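Side-chain contacts in phosphate binding protein (Planctomyces limnophilus, PDB 4JWO), which probably binds phosphate as part of a system that transports it across the cytoplasmic membrane: residues 164-167 against 172-175; 202-207 against 212-217; 230-235 against 250-255. All coordinates share one frame; numbering follows the deposited sequence. Where two conformers were deposited one is given.

Contact 1 (164-167 against 172-175); sequences NKIW and KVSK
The ammonium NZ of Lys165 is gripped by two backbone carbonyls, Glu178 O and Val179 O, and on the way there its chain passes Val173, so that CG of Lys165 lies 4.3 Å from CG2 of Val173. The fold here is the PBP superfamily's, and the local motif is the turn-back at the end of helix 160-167, pinned by an ST turn in which Ser171 OG accepts Val173 N and also bonds Lys165 O. That carbonyl has an apolar neighbour as well: CG2 of Val173 stands 3.5 Å from Lys165 O, with CB following at 4.0 Å from the same oxygen. With CG1 anti to the backbone N (chi1 163°), Val173 keeps its two methyls for different neighbours, CG2 for Lys165 and CG1 for Ile166. The lysine chain is extended throughout, which carries its charge well beyond the valine. No hydrogen bond joins the two segments directly; polar links run through third parties, notably NH1 of Arg215, which donates to both Ile166 O and Val173 O. Val179 extends the apolar patch, touching both Ile166 and Val173. Across the segments that patch comes down to CG1 of Ile166 facing CG1 of Val173 at 4.3 Å.

Contact 2 (202-207 against 212-217); sequences YFTEVI and KSSRSD
Thr204 sets its OG1 between the backbone N and the carbonyl carbon (chi1 63°), which leaves CG2 anti to the carbonyl carbon and aimed at the chain running past at 213-214. This is a helix followed by its own return loop, part of the PBP superfamily fold: after helix 198-208 the chain doubles back along the helix flank toward strand 219-220. CB of Thr204 lies 3.4 Å from Ser213 O, and its CG2 meets CB of Ser214 at 3.8 Å. The hydroxyl OG1 approaches Lys212 C to 3.4 Å without a bond to the loop; it is spent on Phe200 O, one helical turn earlier. Ser213 O in turn bonds ND2 of Asn208. An alanine at Thr204 lacks both CG2 and OG1, which would probably open a small gap beside Ser214 CB and leave Phe200 O without its hydroxyl partner. Lys212, bent at chi2 and chi3 (-104° and -111°), lays its aliphatic part alongside the helix, with CD 3.6 Å from CB of Glu205. Its ammonium does not pair with that glutamate, whose OE2 forms a salt bridge with Arg284; NZ makes long, weak ion pairs with Asp201 and with a bound sulfate. Farther along the loop, Ser214 OG donates to Arg215 O at 2.8 Å, tilted from the carbonyl plane. Beyond it, Arg215 grips Asp217 side-on, with the carboxylate oxygens close to the guanidinium plane: NE reaches OD1 from above the carboxylate plane at 2.9 Å, and NH2 meets OD2 on its syn side, tilted out of that plane, at 2.8 Å.

Contact 3 (230-235 against 250-255); sequences GVVDSK and ASKLKA
Val231 and Leu253 meet at about a right angle, CG1 of the valine lying 3.7 Å from CD2 of the leucine. CB of Val231 is almost as near, 3.9 Å from the same CD2, so the leucine methyl rests against the branch point as well as one branch. Val232, on the neighbouring helical position, instead crosses Lys252 obliquely. Its CG2, beside its own backbone N, comes 4.1 Å from Lys252 CB and 3.9 Å from Lys252 O. Because the lysine chain bends at chi3 and chi4 (-56° and 108°), it folds back and brings NZ to 3.8 Å from that same methyl, Val232 CG2. CD2 of Leu253 also lies 4.2 Å from Val232 CG2, linking the two pairings. In the fold, the patch joins the end of helix 224-233 to the chain entering strand 254-259. Val228, one turn earlier in the helix, touches both Lys252 and Leu253, while Phe246 of helix 243-247 also touches the leucine. With no hydrogen bond or salt bridge across the segments, the direct join rests on van der Waals contact, chiefly among the methyls of Val231, Val232 and Leu253; the nearness of a probably charged NZ to a methyl adds no directional bond.

Overall arrangement
From the N terminus the contacts come in series, none enclosing or crossing another. Contact 1 closes the short loop after helix 160-167, and contact 2 the similar one after helix 198-208. Their centres are about 12 Å apart and they touch: Trp167 O packs 3.2 Å from Ser214 CB, and Asn164 CB 3.3 Å from Ile207 O, so the two helix ends and their return loops form one continuous region. Contact 3 closes a longer excursion through strand 237-242 and helix 243-247, tying helix 224-233 to strand 254-259. It stands apart, its centre about 20 Å from that of contact 1 and about 21 Å from that of contact 2. Strands 237-242 and 254-259 both pair antiparallel with strand 134-148.

Contact 1 (164-167 against 172-175)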
# COMPACT_ATOMS: atom_id res chain seq x y z
N ASN A 164 17.20 4.77 -3.18
CA ASN A 164 17.72 3.43 -3.45
C ASN A 164 19.18 3.34 -3.06
O ASN A 164 19.63 2.34 -2.51
CB ASN A 164 17.50 3.06 -4.93
CG ASN A 164 18.22 1.79 -5.32
OD1 ASN A 164 19.12 1.82 -6.16
ND2 ASN A 164 17.82 0.66 -4.73
N LYS A 165 19.93 4.40 -3.32
CA LYS A 165 21.33 4.46 -2.93
C LYS A 165 21.47 4.25 -1.41
O LYS A 165 22.41 3.61 -0.95
CB LYS A 165 21.89 5.82 -3.34
CG LYS A 165 23.39 5.92 -3.34
CD LYS A 165 23.80 7.30 -3.85
CE LYS A 165 25.30 7.41 -4.06
NZ LYS A 165 25.66 8.78 -4.51
N ILE A 166 20.52 4.79 -0.66
CA ILE A 166 20.53 4.68 0.80
C ILE A 166 20.03 3.32 1.29
O ILE A 166 20.62 2.71 2.18
CB ILE A 166 19.65 5.78 1.43
CG1 ILE A 166 20.28 7.16 1.20
CG2 ILE A 166 19.46 5.53 2.91
CD1 ILE A 166 19.32 8.29 1.47
N TRP A 167 18.92 2.86 0.71
CA TRP A 167 18.17 1.73 1.27
C TRP A 167 18.43 0.37 0.65
O TRP A 167 17.97 -0.64 1.19
CB TRP A 167 16.67 2.01 1.20
CG TRP A 167 16.21 3.00 2.23
CD1 TRP A 167 15.95 4.32 2.04
CD2 TRP A 167 15.96 2.73 3.62
NE1 TRP A 167 15.53 4.89 3.22
CE2 TRP A 167 15.54 3.94 4.21
CE3 TRP A 167 16.04 1.58 4.42
CZ2 TRP A 167 15.19 4.04 5.56
CZ3 TRP A 167 15.71 1.68 5.76
CH2 TRP A 167 15.28 2.90 6.32
N LYS A 172 25.86 0.55 1.71
CA LYS A 172 26.64 0.76 2.92
C LYS A 172 26.63 2.24 3.29
O LYS A 172 27.41 2.67 4.13
CB LYS A 172 28.08 0.32 2.72
CG LYS A 172 28.22 -1.03 2.03
CD LYS A 172 27.48 -2.12 2.79
CE LYS A 172 27.36 -3.37 1.94
NZ LYS A 172 26.78 -4.52 2.71
N VAL A 173 25.76 3.01 2.63
CA VAL A 173 25.75 4.46 2.82
C VAL A 173 25.52 4.80 4.28
O VAL A 173 24.59 4.29 4.90
CB VAL A 173 24.69 5.15 1.92
CG1 VAL A 173 24.39 6.58 2.41
CG2 VAL A 173 25.16 5.17 0.48
N SER A 174 26.39 5.63 4.83
CA SER A 174 26.28 5.95 6.24
C SER A 174 26.21 7.45 6.47
O SER A 174 25.85 7.88 7.55
CB SER A 174 27.46 5.37 7.02
OG SER A 174 28.68 5.94 6.57
N LYS A 175 26.55 8.23 5.45
CA LYS A 175 26.63 9.68 5.57
C LYS A 175 25.87 10.40 4.47
O LYS A 175 25.82 9.93 3.33
CB LYS A 175 28.09 10.14 5.53
CG LYS A 175 28.91 9.69 6.71
CD LYS A 175 30.37 10.06 6.54
CE LYS A 175 31.16 9.77 7.81
NZ LYS A 175 32.58 10.21 7.71

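Contact 2 (202-207 against 212-217)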
# COMPACT_ATOMS: atom_id res chain seq x y z
N TYR A 202 5.93 -2.32 0.48
CA TYR A 202 5.66 -1.26 -0.50
C TYR A 202 6.92 -0.42 -0.74
O TYR A 202 7.35 -0.26 -1.89
CB TYR A 202 4.49 -0.39 0.00
CG TYR A 202 4.04 0.73 -0.92
CD1 TYR A 202 4.55 0.88 -2.21
CD2 TYR A 202 3.09 1.66 -0.48
CE1 TYR A 202 4.13 1.92 -3.04
CE2 TYR A 202 2.67 2.69 -1.30
CZ TYR A 202 3.19 2.82 -2.57
OH TYR A 202 2.78 3.84 -3.40
N PHE A 203 7.50 0.11 0.33
CA PHE A 203 8.67 0.98 0.19
C PHE A 203 9.80 0.28 -0.54
O PHE A 203 10.36 0.81 -1.50
CB PHE A 203 9.14 1.42 1.57
CG PHE A 203 10.25 2.43 1.52
CD1 PHE A 203 9.96 3.78 1.29
CD2 PHE A 203 11.56 2.04 1.70
CE1 PHE A 203 10.98 4.72 1.24
CE2 PHE A 203 12.58 2.98 1.65
CZ PHE A 203 12.28 4.32 1.42
N THR A 204 10.12 -0.94 -0.12
CA THR A 204 11.22 -1.65 -0.77
C THR A 204 10.91 -2.00 -2.22
O THR A 204 11.79 -1.92 -3.07
CB THR A 204 11.65 -2.91 0.01
OG1 THR A 204 10.56 -3.84 0.06
CG2 THR A 204 12.09 -2.54 1.41
N GLU A 205 9.66 -2.36 -2.52
CA GLU A 205 9.28 -2.68 -3.90
C GLU A 205 9.57 -1.51 -4.84
O GLU A 205 10.19 -1.67 -5.89
CB GLU A 205 7.79 -3.04 -3.99
CG GLU A 205 7.26 -3.26 -5.41
CD GLU A 205 5.74 -3.43 -5.45
OE1 GLU A 205 5.15 -3.79 -4.41
OE2 GLU A 205 5.14 -3.21 -6.52
N VAL A 206 9.12 -0.32 -4.46
CA VAL A 206 9.17 0.79 -5.41
C VAL A 206 10.47 1.58 -5.35
O VAL A 206 10.82 2.25 -6.31
CB VAL A 206 7.93 1.71 -5.31
CG1 VAL A 206 6.66 0.88 -5.53
CG2 VAL A 206 7.90 2.45 -3.97
N ILE A 207 11.19 1.45 -4.24
CA ILE A 207 12.48 2.12 -4.10
C ILE A 207 13.64 1.22 -4.54
O ILE A 207 14.55 1.67 -5.25
CB ILE A 207 12.71 2.62 -2.66
CG1 ILE A 207 11.68 3.70 -2.29
CG2 ILE A 207 14.12 3.17 -2.51
CD1 ILE A 207 11.59 4.86 -3.29
N LYS A 212 12.21 -6.82 -3.32
CA LYS A 212 11.45 -6.49 -2.11
C LYS A 212 12.27 -6.65 -0.85
O LYS A 212 11.81 -7.25 0.13
CB LYS A 212 10.19 -7.34 -2.03
CG LYS A 212 9.08 -6.87 -2.95
CD LYS A 212 8.02 -6.16 -2.17
CE LYS A 212 6.74 -6.97 -2.12
NZ LYS A 212 6.86 -8.27 -1.40
N SER A 213 13.49 -6.12 -0.88
CA SER A 213 14.42 -6.24 0.22
C SER A 213 15.04 -4.88 0.50
O SER A 213 14.89 -3.96 -0.30
CB SER A 213 15.53 -7.18 -0.21
OG SER A 213 16.15 -6.65 -1.38
N SER A 214 15.73 -4.77 1.63
CA SER A 214 16.53 -3.58 1.93
C SER A 214 17.69 -3.98 2.83
O SER A 214 17.74 -5.10 3.33
CB SER A 214 15.70 -2.48 2.59
OG SER A 214 15.48 -2.73 3.97
N ARG A 215 18.63 -3.05 3.04
CA ARG A 215 19.63 -3.24 4.08
C ARG A 215 18.89 -3.43 5.39
O ARG A 215 17.75 -3.00 5.56
CB ARG A 215 20.54 -2.01 4.16
CG ARG A 215 19.79 -0.75 4.57
CD ARG A 215 20.63 0.49 4.36
NE ARG A 215 21.80 0.54 5.24
CZ ARG A 215 22.71 1.51 5.21
NH1 ARG A 215 22.58 2.51 4.34
NH2 ARG A 215 23.74 1.48 6.05
N SER A 216 19.54 -4.09 6.34
CA SER A 216 18.89 -4.36 7.62
C SER A 216 19.42 -3.51 8.76
O SER A 216 18.88 -3.56 9.87
CB SER A 216 19.05 -5.84 7.97
OG SER A 216 20.41 -6.17 8.16
N ASP A 217 20.48 -2.74 8.50
CA ASP A 217 21.06 -1.90 9.56
C ASP A 217 20.37 -0.54 9.62
O ASP A 217 20.84 0.46 9.09
CB ASP A 217 22.58 -1.77 9.43
CG ASP A 217 23.01 -1.26 8.08
OD1 ASP A 217 22.38 -1.62 7.07
OD2 ASP A 217 24.00 -0.48 8.02

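Contact 3 (230-235 against 250-255)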
# COMPACT_ATOMS: atom_id res chain seq x y z
N GLY A 230 11.76 9.01 16.79
CA GLY A 230 13.13 8.83 16.35
C GLY A 230 13.57 9.93 15.41
O GLY A 230 14.65 10.50 15.56
N VAL A 231 12.73 10.22 14.43
CA VAL A 231 13.02 11.30 13.49
C VAL A 231 13.05 12.66 14.19
O VAL A 231 13.93 13.48 13.93
CB VAL A 231 12.02 11.29 12.32
CG1 VAL A 231 12.24 12.51 11.42
CG2 VAL A 231 12.17 9.99 11.55
N VAL A 232 12.10 12.91 15.09
CA VAL A 232 12.10 14.13 15.88
C VAL A 232 13.41 14.34 16.67
O VAL A 232 13.92 15.45 16.77
CB VAL A 232 10.90 14.16 16.87
CG1 VAL A 232 10.96 15.38 17.78
CG2 VAL A 232 9.58 14.12 16.09
N ASP A 233 13.96 13.24 17.18
CA ASP A 233 15.10 13.29 18.10
C ASP A 233 16.48 13.33 17.42
O ASP A 233 17.48 13.58 18.08
CB ASP A 233 15.06 12.09 19.05
CG ASP A 233 14.04 12.24 20.15
OD1 ASP A 233 13.63 13.39 20.43
OD2 ASP A 233 13.66 11.21 20.74
N SER A 234 16.53 13.08 16.12
CA SER A 234 17.80 13.03 15.41
C SER A 234 17.83 13.99 14.23
O SER A 234 17.07 13.83 13.27
CB SER A 234 18.12 11.62 14.92
OG SER A 234 19.30 11.63 14.15
N LYS A 235 18.72 14.97 14.30
CA LYS A 235 18.84 15.99 13.26
C LYS A 235 19.14 15.37 11.90
O LYS A 235 18.72 15.88 10.86
CB LYS A 235 19.97 16.96 13.61
CG LYS A 235 19.72 17.79 14.86
CD LYS A 235 18.68 18.87 14.61
CE LYS A 235 18.68 19.93 15.71
NZ LYS A 235 17.78 19.57 16.84
N ALA A 250 2.52 16.45 11.50
CA ALA A 250 3.12 17.32 10.48
C ALA A 250 3.91 18.51 11.04
O ALA A 250 4.86 18.97 10.42
CB ALA A 250 2.05 17.80 9.49
N SER A 251 3.52 19.00 12.21
CA SER A 251 4.21 20.13 12.82
C SER A 251 5.58 19.76 13.39
O SER A 251 6.36 20.65 13.76
CB SER A 251 3.34 20.75 13.91
OG SER A 251 3.35 19.93 15.07
N LYS A 252 5.89 18.47 13.46
CA LYS A 252 7.13 17.99 14.07
C LYS A 252 8.04 17.27 13.09
O LYS A 252 9.17 16.90 13.44
CB LYS A 252 6.81 17.06 15.24
CG LYS A 252 5.93 17.69 16.31
CD LYS A 252 5.61 16.71 17.43
CE LYS A 252 4.96 15.45 16.90
NZ LYS A 252 5.88 14.29 16.97
N LEU A 253 7.55 17.06 11.88
CA LEU A 253 8.26 16.31 10.85
C LEU A 253 8.32 17.12 9.55
O LEU A 253 7.47 17.97 9.31
CB LEU A 253 7.54 15.00 10.55
CG LEU A 253 7.37 13.99 11.69
CD1 LEU A 253 6.35 12.93 11.25
CD2 LEU A 253 8.71 13.34 12.02
N LYS A 254 9.29 16.82 8.71
CA LYS A 254 9.34 17.41 7.38
C LYS A 254 9.20 16.28 6.36
O LYS A 254 9.99 15.35 6.33
CB LYS A 254 10.67 18.17 7.19
CG LYS A 254 10.87 18.73 5.78
CD LYS A 254 12.14 19.60 5.71
CE LYS A 254 11.99 20.87 6.52
NZ LYS A 254 13.22 21.73 6.43
N ALA A 255 8.15 16.34 5.53
CA ALA A 255 8.00 15.33 4.49
C ALA A 255 8.91 15.68 3.32
O ALA A 255 8.91 16.82 2.83
CB ALA A 255 6.55 15.22 4.02